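Local coordinates for protein aldose 1-epimerase (Escherichia coli, PDB 3NRE) that probably interconverts the alpha and beta anomers of an aldose sugar, as a putative aldose 1-epimerase of the galactose mutarotase superfamily, at residues A[129-134]-A[279-284]; A[156-161]-A[213-218]; A[165-170]-A[200-205]; A[11-16]-A[25-30]; A[17-22]-A[89-94]. All coordinates share one frame; numbering follows the deposited sequence. Where two conformers were deposited one is given.

Contact 1 of 5, residues A[129-134]-A[279-284]; sequences TVTLSV and STTSEM
E283 lays CG and its carboxylate against the T129 methyl. Its CB lies 3.9 Å from V130 O and close to T131 OG1; CG, anti to the backbone N (chi1 178°), swings over to T129 CG2 at 3.4 Å, and the carboxylate carbon CD stays equally near that methyl. Beyond it OE1 and OE2 straddle the same methyl, OE2 at 3.7 Å from T129 CG2, so the acid is met by carbon, not by a donor of the facing strand. Residues 129-134 and 279-284 are neighbouring antiparallel strands of the large sheet of the aldose 1-epimerase beta-sandwich, their directions 169° apart. V130 with M284, L132 with S282 and V134 with T280 are hydrogen-bonded pairs, each closed by two backbone bonds. On the face carrying T131, S133, T281 and E283, S133 OG and T281 OG1 share a hydrogen bond of 3.0 Å in one of the two conformers of T281. The other face is more apolar: V134 CG1 lies beside T280 CG2 at 3.8 Å, the two side chains pointing the same way. There V130, L132, S282 and M284, a selenomethionine, all touch W148 of strand 142-153, and S282 OG is hydrogen-bonded to T146.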
# COMPACT_ATOMS: atom_id res chain seq x y z
N THR A 129 -6.27 4.53 -11.96
CA THR A 129 -4.85 4.22 -12.11
C THR A 129 -4.05 5.20 -11.22
O THR A 129 -4.24 6.41 -11.26
CB THR A 129 -4.38 4.34 -13.58
OG1 THR A 129 -5.20 3.52 -14.42
CG2 THR A 129 -2.92 3.92 -13.75
N VAL A 130 -3.15 4.65 -10.42
CA VAL A 130 -2.31 5.42 -9.52
C VAL A 130 -0.86 5.03 -9.81
O VAL A 130 -0.58 3.85 -9.93
CB VAL A 130 -2.61 5.13 -8.03
CG1 VAL A 130 -1.77 6.08 -7.19
CG2 VAL A 130 -4.14 5.27 -7.68
N THR A 131 -0.00 6.03 -9.98
CA THR A 131 1.38 5.85 -10.37
C THR A 131 2.31 6.57 -9.36
O THR A 131 2.14 7.78 -9.10
CB THR A 131 1.53 6.43 -11.81
OG1 THR A 131 0.61 5.76 -12.69
CG2 THR A 131 2.97 6.33 -12.38
N LEU A 132 3.27 5.85 -8.78
CA LEU A 132 4.30 6.43 -7.93
C LEU A 132 5.64 6.37 -8.67
O LEU A 132 5.99 5.31 -9.19
CB LEU A 132 4.42 5.64 -6.63
CG LEU A 132 3.48 5.93 -5.46
CD1 LEU A 132 3.63 4.78 -4.50
CD2 LEU A 132 3.77 7.33 -4.81
N SER A 133 6.36 7.50 -8.72
CA SER A 133 7.68 7.62 -9.31
C SER A 133 8.57 8.34 -8.31
O SER A 133 8.25 9.46 -7.90
CB SER A 133 7.65 8.41 -10.62
OG SER A 133 6.66 7.91 -11.50
N VAL A 134 9.69 7.69 -7.94
CA VAL A 134 10.54 8.19 -6.88
C VAL A 134 11.94 8.33 -7.40
O VAL A 134 12.41 7.45 -8.11
CB VAL A 134 10.49 7.26 -5.62
CG1 VAL A 134 10.85 5.81 -5.94
CG2 VAL A 134 11.39 7.77 -4.49
N SER A 279 15.57 7.02 -11.04
CA SER A 279 14.18 6.91 -10.59
C SER A 279 13.63 5.52 -10.82
O SER A 279 14.12 4.77 -11.66
CB SER A 279 13.32 7.89 -11.37
OG SER A 279 13.81 9.22 -11.25
N THR A 280 12.58 5.18 -10.12
CA THR A 280 11.82 3.98 -10.46
C THR A 280 10.32 4.32 -10.30
O THR A 280 9.99 5.23 -9.55
CB THR A 280 12.19 2.76 -9.62
OG1 THR A 280 11.55 1.61 -10.19
CG2 THR A 280 11.78 2.91 -8.16
N THR A 281 9.48 3.59 -11.04
CA THR A 281 8.04 3.87 -11.10
C THR A 281 7.26 2.58 -10.97
O THR A 281 7.70 1.51 -11.43
CB THR A 281 7.68 4.57 -12.45
OG1 THR A 281 8.43 5.79 -12.59
CG2 THR A 281 6.19 4.89 -12.51
N SER A 282 6.12 2.64 -10.28
CA SER A 282 5.20 1.49 -10.24
C SER A 282 3.79 2.03 -10.43
O SER A 282 3.56 3.17 -10.12
CB SER A 282 5.29 0.70 -8.94
OG SER A 282 5.00 1.48 -7.83
N GLU A 283 2.87 1.18 -10.89
CA GLU A 283 1.49 1.58 -11.09
C GLU A 283 0.57 0.53 -10.46
O GLU A 283 0.86 -0.66 -10.50
CB GLU A 283 1.25 1.68 -12.61
CG GLU A 283 -0.15 2.03 -13.02
CD GLU A 283 -0.38 1.80 -14.51
OE1 GLU A 283 0.22 2.56 -15.30
OE2 GLU A 283 -1.14 0.85 -14.86
N MSE A 284 -0.54 0.98 -9.88
CA MSE A 284 -1.59 0.07 -9.43
C MSE A 284 -2.84 0.53 -10.15
O MSE A 284 -3.11 1.73 -10.13
CB MSE A 284 -1.77 0.23 -7.93
CG MSE A 284 -3.02 -0.45 -7.35
SE MSE A 284 -3.29 -0.27 -5.49
CE MSE A 284 -3.72 1.59 -5.31

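Contact 2 of 5, residues A[156-161]-A[213-218]; sequences PQTRIQ and IEQPQE
Strands 159-161 and 213-215 run antiparallel, their axes 4.8 Å apart at closest and their directions 159° apart. R159 and E214 form the hydrogen-bonded pair; E214 N to R159 O is the shorter bond at 2.8 Å, and R159 N to E214 O is longer. I160 and I213 make the non-hydrogen-bonded pair, meeting through CG2 and CG1 on the side covered by F251. On the other face the R159 chain, bent at chi3 (-44°), offers its guanidinium side-on to E214: NE and NH2 both donate to the single oxygen OE1, NH2 at 3.0 Å on its syn lone pair. OE1 lies near the guanidinium plane, though the carboxylate is turned 45° against it, and OE2 makes a salt bridge with R212. This pairing lies toward one margin of the large antiparallel sheet of the sandwich, where strand 159-162 is next to last. At the pairing's end, T158 OG1 donates to Q215 OE1 at 2.8 Å, and Q217 NE2 donates to the same oxygen from the opposite face of its amide, at 3.1 Å. A leucine in place of Q215 would probably leave the T158 hydroxyl and the Q217 amide without their shared acceptor. P216 CG rests against Q157 O at 3.3 Å.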
# COMPACT_ATOMS: atom_id res chain seq x y z
N PRO A 156 -19.36 -10.19 5.38
CA PRO A 156 -19.29 -11.64 5.57
C PRO A 156 -19.21 -12.34 4.23
O PRO A 156 -18.69 -13.44 4.16
CB PRO A 156 -20.61 -11.99 6.27
CG PRO A 156 -21.03 -10.77 6.95
CD PRO A 156 -20.47 -9.59 6.15
N GLN A 157 -19.72 -11.68 3.17
CA GLN A 157 -19.78 -12.33 1.84
C GLN A 157 -18.51 -12.05 1.01
O GLN A 157 -18.33 -12.68 -0.01
CB GLN A 157 -20.97 -11.83 1.03
CG GLN A 157 -22.25 -11.66 1.83
CD GLN A 157 -22.73 -12.85 2.54
OE1 GLN A 157 -22.42 -13.99 2.17
NE2 GLN A 157 -23.64 -12.62 3.52
N THR A 158 -17.70 -11.08 1.39
CA THR A 158 -16.46 -10.74 0.62
C THR A 158 -15.51 -11.94 0.45
O THR A 158 -15.36 -12.77 1.37
CB THR A 158 -15.65 -9.62 1.32
OG1 THR A 158 -16.49 -8.50 1.56
CG2 THR A 158 -14.50 -9.14 0.47
N ARG A 159 -14.91 -12.04 -0.74
CA ARG A 159 -13.92 -13.08 -1.05
C ARG A 159 -12.79 -12.42 -1.85
O ARG A 159 -13.03 -11.49 -2.60
CB ARG A 159 -14.54 -14.24 -1.86
CG ARG A 159 -15.72 -14.96 -1.10
CD ARG A 159 -16.10 -16.25 -1.75
NE ARG A 159 -16.17 -16.14 -3.21
CZ ARG A 159 -16.16 -17.19 -4.04
NH1 ARG A 159 -16.11 -18.42 -3.55
NH2 ARG A 159 -16.22 -17.01 -5.36
N ILE A 160 -11.56 -12.86 -1.62
CA ILE A 160 -10.42 -12.40 -2.41
C ILE A 160 -9.65 -13.57 -3.02
O ILE A 160 -9.73 -14.71 -2.55
CB ILE A 160 -9.42 -11.56 -1.56
CG1 ILE A 160 -8.81 -12.41 -0.45
CG2 ILE A 160 -10.14 -10.36 -0.97
CD1 ILE A 160 -7.61 -11.71 0.25
N GLN A 161 -8.93 -13.23 -4.09
CA GLN A 161 -8.11 -14.18 -4.83
C GLN A 161 -6.83 -13.46 -5.22
O GLN A 161 -6.86 -12.39 -5.81
CB GLN A 161 -8.80 -14.70 -6.07
CG GLN A 161 -8.01 -15.82 -6.75
CD GLN A 161 -8.68 -16.32 -8.02
OE1 GLN A 161 -9.63 -15.70 -8.53
NE2 GLN A 161 -8.21 -17.44 -8.53
N ILE A 213 -10.95 -8.68 -5.82
CA ILE A 213 -11.68 -8.49 -4.59
C ILE A 213 -13.17 -8.59 -4.95
O ILE A 213 -13.68 -7.69 -5.61
CB ILE A 213 -11.37 -7.11 -3.96
CG1 ILE A 213 -9.91 -6.99 -3.50
CG2 ILE A 213 -12.25 -6.83 -2.76
CD1 ILE A 213 -8.95 -6.50 -4.58
N GLU A 214 -13.86 -9.64 -4.50
CA GLU A 214 -15.26 -9.82 -4.81
C GLU A 214 -16.16 -9.32 -3.72
O GLU A 214 -15.98 -9.70 -2.56
CB GLU A 214 -15.59 -11.30 -5.04
CG GLU A 214 -14.81 -11.90 -6.18
CD GLU A 214 -14.97 -13.41 -6.33
OE1 GLU A 214 -15.76 -14.05 -5.58
OE2 GLU A 214 -14.27 -13.96 -7.19
N GLN A 215 -17.18 -8.54 -4.12
CA GLN A 215 -18.12 -7.92 -3.21
C GLN A 215 -19.52 -8.38 -3.64
O GLN A 215 -20.35 -7.60 -4.12
CB GLN A 215 -17.92 -6.40 -3.22
CG GLN A 215 -16.50 -5.95 -2.80
CD GLN A 215 -16.23 -6.13 -1.32
OE1 GLN A 215 -16.96 -6.89 -0.64
NE2 GLN A 215 -15.28 -5.33 -0.77
N PRO A 216 -19.77 -9.68 -3.50
CA PRO A 216 -21.00 -10.23 -4.12
C PRO A 216 -22.32 -9.64 -3.58
O PRO A 216 -23.32 -9.61 -4.32
CB PRO A 216 -20.90 -11.71 -3.83
CG PRO A 216 -19.96 -11.89 -2.78
CD PRO A 216 -19.01 -10.71 -2.79
N GLN A 217 -22.30 -9.19 -2.32
CA GLN A 217 -23.48 -8.59 -1.69
C GLN A 217 -23.93 -7.31 -2.37
O GLN A 217 -25.12 -6.94 -2.23
CB GLN A 217 -23.25 -8.37 -0.18
CG GLN A 217 -22.29 -7.26 0.20
CD GLN A 217 -20.81 -7.53 -0.13
OE1 GLN A 217 -20.41 -8.64 -0.53
NE2 GLN A 217 -19.99 -6.53 0.05
N GLU A 218 -22.99 -6.66 -3.07
CA GLU A 218 -23.18 -5.42 -3.84
C GLU A 218 -23.16 -5.70 -5.35
O GLU A 218 -23.29 -4.77 -6.17
CB GLU A 218 -22.05 -4.40 -3.57
CG GLU A 218 -21.86 -3.90 -2.13
CD GLU A 218 -22.90 -2.85 -1.72
OE1 GLU A 218 -23.89 -2.67 -2.45
OE2 GLU A 218 -22.72 -2.22 -0.66

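Contact 3 of 5, residues A[165-170]-A[200-205]; sequences SGYWLE and VNNGFA
W168 N and G203 O form one of the backbone hydrogen bonds that join strands 166-170 and 200-205, antiparallel with directions 154° apart; A205 N to G166 O and S165 N to A205 O continue the series. Toward E170 side chains take over. N202 ND2 donates to W168 O at 3.0 Å, in the carbonyl plane on a lone pair, and the bond is nearly straight. N201 ND2 reaches E170 OE2 at 2.8 Å from above the carboxylate plane, amide and carboxylate standing almost perpendicular at 87°. E170 CG lies anti to the backbone N (chi1 -174°), and the extended chain spans the gap between the strands; its OE1 also bonds W199. An alanine in place of E170 would probably leave N201 ND2 with W174 O but without its carboxylate partner, and the W199 indole N-H without its acceptor.

Waters add bridges: one joins W168 O and G203 N, and another links E170 OE1 to N201 N and N202 OD1. Apolar contacts lie nearer A205. W168 CH2 meets A205 CB at 3.8 Å, and Y167 CB packs on F204 CD2 at 3.6 Å. W168 CE3 passes G203 O at the ring edge at 3.5 Å; a side chain on G203 would be tight against the same ring atom. The pair belongs to the second antiparallel sheet of the mutarotase-like beta-sandwich, with strand 176-180 flanking 166-170 and strand 232-237 flanking 200-205.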
# COMPACT_ATOMS: atom_id res chain seq x y z
N SER A 165 2.69 -18.41 -3.32
CA SER A 165 3.40 -19.69 -3.20
C SER A 165 3.97 -19.92 -1.82
O SER A 165 4.67 -20.93 -1.62
CB SER A 165 4.52 -19.75 -4.25
OG SER A 165 5.51 -18.78 -3.95
N GLY A 166 3.74 -18.96 -0.90
CA GLY A 166 4.18 -19.07 0.45
C GLY A 166 3.91 -17.80 1.20
O GLY A 166 3.43 -16.84 0.61
N TYR A 167 4.19 -17.81 2.49
CA TYR A 167 3.94 -16.64 3.32
C TYR A 167 4.91 -16.57 4.48
O TYR A 167 5.60 -17.52 4.78
CB TYR A 167 2.50 -16.63 3.84
CG TYR A 167 2.22 -17.47 5.07
CD1 TYR A 167 2.52 -18.83 5.10
CD2 TYR A 167 1.64 -16.92 6.19
CE1 TYR A 167 2.24 -19.61 6.22
CE2 TYR A 167 1.38 -17.68 7.31
CZ TYR A 167 1.67 -19.01 7.32
OH TYR A 167 1.39 -19.76 8.44
N TRP A 168 5.00 -15.39 5.08
CA TRP A 168 5.77 -15.23 6.32
C TRP A 168 4.83 -15.27 7.51
O TRP A 168 3.85 -14.51 7.56
CB TRP A 168 6.53 -13.90 6.33
CG TRP A 168 7.64 -13.84 5.31
CD1 TRP A 168 8.92 -14.28 5.50
CD2 TRP A 168 7.59 -13.37 3.97
NE1 TRP A 168 9.67 -14.07 4.39
CE2 TRP A 168 8.87 -13.53 3.42
CE3 TRP A 168 6.58 -12.84 3.16
CZ2 TRP A 168 9.19 -13.17 2.12
CZ3 TRP A 168 6.88 -12.47 1.88
CH2 TRP A 168 8.18 -12.64 1.36
N LEU A 169 5.16 -16.09 8.47
CA LEU A 169 4.42 -16.13 9.69
C LEU A 169 4.64 -14.75 10.33
O LEU A 169 5.69 -14.11 10.12
CB LEU A 169 4.97 -17.23 10.62
CG LEU A 169 4.48 -18.66 10.35
CD1 LEU A 169 4.79 -19.10 8.95
CD2 LEU A 169 5.15 -19.57 11.37
N GLU A 170 3.69 -14.31 11.12
CA GLU A 170 3.88 -13.09 11.89
C GLU A 170 4.63 -13.49 13.18
O GLU A 170 4.32 -14.51 13.80
CB GLU A 170 2.54 -12.43 12.22
CG GLU A 170 2.68 -11.07 12.90
CD GLU A 170 1.33 -10.48 13.33
OE1 GLU A 170 0.32 -11.21 13.32
OE2 GLU A 170 1.32 -9.32 13.75
N VAL A 200 -5.30 -10.74 11.24
CA VAL A 200 -4.37 -11.18 10.21
C VAL A 200 -3.36 -10.07 9.93
O VAL A 200 -3.73 -8.95 9.68
CB VAL A 200 -5.08 -11.48 8.89
CG1 VAL A 200 -4.05 -11.79 7.77
CG2 VAL A 200 -6.10 -12.61 9.02
N ASN A 201 -2.07 -10.38 9.95
CA ASN A 201 -1.04 -9.39 9.56
C ASN A 201 0.10 -10.17 8.96
O ASN A 201 1.06 -10.50 9.65
CB ASN A 201 -0.57 -8.60 10.77
CG ASN A 201 0.66 -7.74 10.48
OD1 ASN A 201 0.76 -7.12 9.43
ND2 ASN A 201 1.61 -7.69 11.45
N ASN A 202 0.00 -10.46 7.68
CA ASN A 202 0.93 -11.42 7.04
C ASN A 202 1.27 -10.98 5.66
O ASN A 202 0.36 -10.54 4.89
CB ASN A 202 0.37 -12.84 6.99
CG ASN A 202 0.15 -13.44 8.35
OD1 ASN A 202 -0.89 -13.21 9.00
ND2 ASN A 202 1.16 -14.19 8.84
N GLY A 203 2.55 -11.15 5.30
CA GLY A 203 3.01 -10.95 3.95
C GLY A 203 3.02 -12.29 3.18
O GLY A 203 3.18 -13.38 3.79
N PHE A 204 2.80 -12.19 1.86
CA PHE A 204 2.69 -13.34 0.97
C PHE A 204 3.65 -13.14 -0.19
O PHE A 204 3.83 -12.02 -0.67
CB PHE A 204 1.23 -13.48 0.45
CG PHE A 204 0.26 -13.80 1.54
CD1 PHE A 204 -0.22 -12.80 2.35
CD2 PHE A 204 -0.09 -15.10 1.79
CE1 PHE A 204 -1.05 -13.10 3.41
CE2 PHE A 204 -0.93 -15.42 2.84
CZ PHE A 204 -1.44 -14.40 3.66
N ALA A 205 4.29 -14.23 -0.60
CA ALA A 205 5.26 -14.21 -1.71
C ALA A 205 4.72 -15.01 -2.87
O ALA A 205 3.73 -15.75 -2.75
CB ALA A 205 6.60 -14.82 -1.26
O HOH W 1 4.32 -11.73 7.48
O HOH W 2 1.06 -15.90 11.41
O HOH W 3 -1.10 -12.65 11.71

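Contact 4 of 5, residues A[11-16]-A[25-30]; sequences SLKLDV and GFWRDT
K13 and W27 face each other as a hydrogen-bonded pair, with W27 N to K13 O at 2.9 Å and K13 N to W27 O at 3.0 Å. Backbone bonds continue on both sides: D15 N donates to G25 O, answered by a weak G25 N to D15 O bond, and D29 N closes the far end on S11 O at 2.8 Å. There a water also bridges S11 O and D29 O. The strands, 12-17 and 22-28, form an antiparallel beta hairpin, directions 173° apart.

The aromatic contacts centre on W27. Its CG is anti to the carbonyl carbon (chi1 -58°), which lays the indole back over G25, whose CA sits over one ring face, where a side chain would collide. K13 CE comes to 3.7 Å from W27 CE3, and its NZ makes an off-centre cation-pi contact, 5.0 Å from the six-membered ring centroid. D15 meets the ring edge instead, OD2 at 3.6 Å from W27 CH2; that oxygen's chief partner is K39, by a salt bridge, and OD1 bonds T6.

On the opposite face the packing is apolar. L14 CD1 touches F26 CD1 at 3.9 Å and L12 CD2 lies against R28 CB, with F121 and L123 of strand 114-123 covering these leucines and F26.

The indole face thus meets a cation rather weakly, and its C-H edge a carboxylate probably engaged mainly by K39.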
# COMPACT_ATOMS: atom_id res chain seq x y z
N SER A 11 -19.82 7.57 -13.29
CA SER A 11 -20.38 7.36 -11.95
C SER A 11 -19.27 7.21 -10.91
O SER A 11 -19.54 7.04 -9.72
CB SER A 11 -21.31 6.12 -11.94
OG SER A 11 -20.59 4.90 -12.13
N LEU A 12 -18.02 7.24 -11.37
CA LEU A 12 -16.86 7.08 -10.43
C LEU A 12 -16.38 8.40 -9.90
O LEU A 12 -16.27 9.36 -10.64
CB LEU A 12 -15.65 6.45 -11.10
CG LEU A 12 -15.72 4.98 -11.48
CD1 LEU A 12 -14.31 4.57 -12.00
CD2 LEU A 12 -16.17 4.11 -10.33
N LYS A 13 -16.07 8.43 -8.61
CA LYS A 13 -15.61 9.65 -7.94
C LYS A 13 -14.49 9.26 -7.01
O LYS A 13 -14.57 8.25 -6.32
CB LYS A 13 -16.73 10.27 -7.13
CG LYS A 13 -16.31 11.65 -6.54
CD LYS A 13 -17.47 12.43 -5.91
CE LYS A 13 -17.84 11.89 -4.55
NZ LYS A 13 -18.69 12.88 -3.71
N LEU A 14 -13.46 10.09 -6.99
CA LEU A 14 -12.30 9.90 -6.13
C LEU A 14 -11.99 11.19 -5.37
O LEU A 14 -11.93 12.25 -5.96
CB LEU A 14 -11.08 9.53 -6.99
CG LEU A 14 -9.77 9.13 -6.31
CD1 LEU A 14 -9.87 7.72 -5.80
CD2 LEU A 14 -8.51 9.34 -7.22
N ASP A 15 -11.74 11.08 -4.08
CA ASP A 15 -11.24 12.21 -3.28
C ASP A 15 -9.81 11.89 -2.82
O ASP A 15 -9.54 10.77 -2.38
CB ASP A 15 -12.11 12.39 -2.02
CG ASP A 15 -13.42 13.10 -2.30
OD1 ASP A 15 -13.71 13.52 -3.46
OD2 ASP A 15 -14.19 13.33 -1.30
N VAL A 16 -8.91 12.88 -2.89
CA VAL A 16 -7.50 12.72 -2.53
C VAL A 16 -7.08 13.89 -1.67
O VAL A 16 -7.46 15.01 -1.96
CB VAL A 16 -6.56 12.69 -3.76
CG1 VAL A 16 -5.09 12.55 -3.35
CG2 VAL A 16 -6.97 11.59 -4.75
N GLY A 25 -11.59 8.78 -0.51
CA GLY A 25 -12.78 8.07 -0.95
C GLY A 25 -12.66 7.65 -2.40
O GLY A 25 -12.01 8.31 -3.18
N PHE A 26 -13.31 6.54 -2.72
CA PHE A 26 -13.44 6.05 -4.07
C PHE A 26 -14.80 5.36 -4.14
O PHE A 26 -15.06 4.41 -3.38
CB PHE A 26 -12.30 5.07 -4.38
CG PHE A 26 -12.29 4.55 -5.78
CD1 PHE A 26 -12.72 5.33 -6.84
CD2 PHE A 26 -11.76 3.30 -6.07
CE1 PHE A 26 -12.69 4.83 -8.16
CE2 PHE A 26 -11.73 2.81 -7.37
CZ PHE A 26 -12.19 3.54 -8.41
N TRP A 27 -15.68 5.91 -4.98
CA TRP A 27 -17.07 5.50 -5.03
C TRP A 27 -17.57 5.31 -6.46
O TRP A 27 -17.05 5.90 -7.40
CB TRP A 27 -17.99 6.55 -4.41
CG TRP A 27 -17.76 6.96 -3.01
CD1 TRP A 27 -18.36 6.44 -1.87
CD2 TRP A 27 -16.91 8.03 -2.55
NE1 TRP A 27 -17.90 7.10 -0.76
CE2 TRP A 27 -17.01 8.07 -1.15
CE3 TRP A 27 -16.11 8.97 -3.19
CZ2 TRP A 27 -16.38 9.06 -0.38
CZ3 TRP A 27 -15.42 9.92 -2.42
CH2 TRP A 27 -15.59 9.97 -1.03
N ARG A 28 -18.54 4.40 -6.60
CA ARG A 28 -19.32 4.28 -7.82
C ARG A 28 -20.71 4.65 -7.39
O ARG A 28 -21.30 3.96 -6.56
CB ARG A 28 -19.26 2.87 -8.37
CG ARG A 28 -19.84 2.76 -9.78
CD ARG A 28 -20.44 1.41 -9.99
NE ARG A 28 -21.44 1.10 -8.96
CZ ARG A 28 -21.43 -0.01 -8.24
NH1 ARG A 28 -20.50 -0.93 -8.45
NH2 ARG A 28 -22.38 -0.20 -7.32
N ASP A 29 -21.23 5.78 -7.89
CA ASP A 29 -22.47 6.36 -7.36
C ASP A 29 -22.24 6.53 -5.84
O ASP A 29 -21.21 7.10 -5.48
CB ASP A 29 -23.71 5.48 -7.70
CG ASP A 29 -24.07 5.55 -9.16
OD1 ASP A 29 -23.94 6.67 -9.72
OD2 ASP A 29 -24.48 4.51 -9.76
N THR A 30 -23.12 6.01 -4.98
CA THR A 30 -22.97 6.14 -3.52
C THR A 30 -22.29 4.91 -2.87
O THR A 30 -22.13 4.86 -1.64
CB THR A 30 -24.32 6.40 -2.84
OG1 THR A 30 -25.18 5.28 -3.09
CG2 THR A 30 -24.97 7.73 -3.38
O HOH W 4 -19.61 8.44 -7.17

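Contact 5 of 5, residues A[17-22]-A[89-94]; sequences SDQGGV and LGEWQC
W92 turns its indole under the loop through chi1 -64°, with CG anti to the carbonyl carbon, and chi2 54°, which sets the ring flat beneath G21. G21 CA sits 3.8 Å from the centroid of the five-membered ring, almost on its normal (5° off), a CH-pi contact, and G21 N lies over the same face, 3.3 Å from W92 CD1. A CB on G21 would run into the ring, and G20 and G21 both have positive phi, so the turn comes this close to the indole as bare backbone. The indole N-H is spent on G87 O.

Beside it, Q19 bends at chi2 so that its amide turns back toward E91. NE2 then donates twice: to E91 OE1 at 3.0 Å, in one of the two conformers of E91, on the anti side and out of the carboxylate plane, and to D18 OD1 at 3.0 Å, from above the D18 carboxylate plane. The Q19 and E91 side chains lie alongside one another, pointing the same way.

The backbones join through W92 N to D18 O, nearly straight at 2.8 Å, and G20 N to G90 O at 2.7 Å. S17 OG accepts from Q19 N in an ST turn that shapes the start of this loop between strands 12-17 and 22-28. D18 is held by T3 as well, while its OD2 takes a water.

In that conformer D18 OD2 and E91 OE1 are 5.2 Å apart, without touching. The Q19 amide, giving one N-H to each carboxylate, would then probably ease the repulsion between these two like charges.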
# COMPACT_ATOMS: atom_id res chain seq x y z
N SER A 17 -6.31 13.62 -0.61
CA SER A 17 -5.82 14.66 0.27
C SER A 17 -4.35 14.89 0.09
O SER A 17 -3.60 13.93 -0.10
CB SER A 17 -6.07 14.24 1.74
OG SER A 17 -5.46 15.13 2.63
N ASP A 18 -3.94 16.15 0.25
CA ASP A 18 -2.49 16.47 0.29
C ASP A 18 -1.82 16.01 1.59
O ASP A 18 -0.60 16.08 1.68
CB ASP A 18 -2.19 17.95 0.05
CG ASP A 18 -2.86 18.91 1.07
OD1 ASP A 18 -3.55 18.48 2.02
OD2 ASP A 18 -2.70 20.15 0.84
N GLN A 19 -2.59 15.60 2.60
CA GLN A 19 -2.03 15.10 3.85
C GLN A 19 -1.69 13.63 3.61
O GLN A 19 -2.59 12.75 3.59
CB GLN A 19 -3.02 15.21 5.01
CG GLN A 19 -3.49 16.61 5.22
CD GLN A 19 -2.39 17.59 5.55
OE1 GLN A 19 -1.78 17.51 6.62
NE2 GLN A 19 -2.15 18.57 4.66
N GLY A 20 -0.42 13.35 3.36
CA GLY A 20 0.00 11.98 3.12
C GLY A 20 -0.17 11.47 1.69
O GLY A 20 0.09 10.32 1.40
N GLY A 21 -0.74 12.27 0.80
CA GLY A 21 -1.04 11.80 -0.52
C GLY A 21 -2.05 10.66 -0.53
O GLY A 21 -1.98 9.76 -1.34
N VAL A 22 -2.99 10.74 0.40
CA VAL A 22 -3.91 9.66 0.65
C VAL A 22 -5.19 9.81 -0.15
O VAL A 22 -5.69 10.91 -0.39
CB VAL A 22 -4.23 9.51 2.13
CG1 VAL A 22 -2.94 9.33 2.96
CG2 VAL A 22 -5.09 10.72 2.68
N LEU A 89 3.14 10.30 5.82
CA LEU A 89 3.16 11.21 6.93
C LEU A 89 3.42 12.68 6.52
O LEU A 89 3.40 13.57 7.37
CB LEU A 89 4.22 10.79 7.94
CG LEU A 89 4.09 9.37 8.47
CD1 LEU A 89 5.26 9.08 9.42
CD2 LEU A 89 2.77 9.23 9.17
N GLY A 90 3.76 12.89 5.28
CA GLY A 90 4.20 14.23 4.80
C GLY A 90 3.10 15.01 4.13
O GLY A 90 2.04 14.45 3.76
N GLU A 91 3.31 16.29 3.98
CA GLU A 91 2.36 17.12 3.25
C GLU A 91 2.81 17.27 1.79
O GLU A 91 3.95 17.68 1.52
CB GLU A 91 2.22 18.48 3.92
CG GLU A 91 1.53 18.45 5.27
CD GLU A 91 1.16 19.85 5.72
OE1 GLU A 91 0.16 20.39 5.18
OE2 GLU A 91 1.87 20.41 6.58
N TRP A 92 1.92 16.94 0.86
CA TRP A 92 2.25 16.94 -0.57
C TRP A 92 1.76 18.23 -1.20
O TRP A 92 0.91 18.95 -0.60
CB TRP A 92 1.61 15.75 -1.25
CG TRP A 92 2.09 14.38 -0.77
CD1 TRP A 92 2.13 13.91 0.52
CD2 TRP A 92 2.60 13.32 -1.60
NE1 TRP A 92 2.61 12.63 0.54
CE2 TRP A 92 2.93 12.24 -0.75
CE3 TRP A 92 2.82 13.16 -2.98
CZ2 TRP A 92 3.43 11.04 -1.23
CZ3 TRP A 92 3.35 12.01 -3.45
CH2 TRP A 92 3.61 10.92 -2.56
N GLN A 93 2.27 18.53 -2.40
CA GLN A 93 1.86 19.70 -3.16
C GLN A 93 1.22 19.25 -4.45
O GLN A 93 1.72 18.37 -5.14
CB GLN A 93 3.08 20.56 -3.45
CG GLN A 93 3.57 21.39 -2.25
CD GLN A 93 4.35 20.60 -1.19
OE1 GLN A 93 4.00 20.65 0.01
NE2 GLN A 93 5.42 19.86 -1.62
N CYS A 94 0.15 19.92 -4.84
CA CYS A 94 -0.51 19.62 -6.10
C CYS A 94 0.20 20.36 -7.26
O CYS A 94 0.39 21.56 -7.16
CB CYS A 94 -2.01 20.00 -6.00
SG CYS A 94 -2.90 19.80 -7.52
O HOH W 5 -1.67 20.58 -1.99

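Overall arrangement
From the N terminus, contact 4 closes first, a short hairpin between 11-16 and 25-30. The loop at its turn, 17-22, meets 89-94 in contact 5, so the two cross along the chain, and they touch where V16 packs on V22. Contact 1 opens later and closes the longest loop, bringing 279-284 beside 129-134. Contact 2 nests inside that loop and contact 3 inside contact 2. Contacts 1 and 2 lie in the same nine-stranded sheet, which contact 5 reaches at its 93-97 edge, and W92 packs on L132 of contact 1. Contact 3 belongs to the other large sheet, across the chain's centre from contacts 4 and 5.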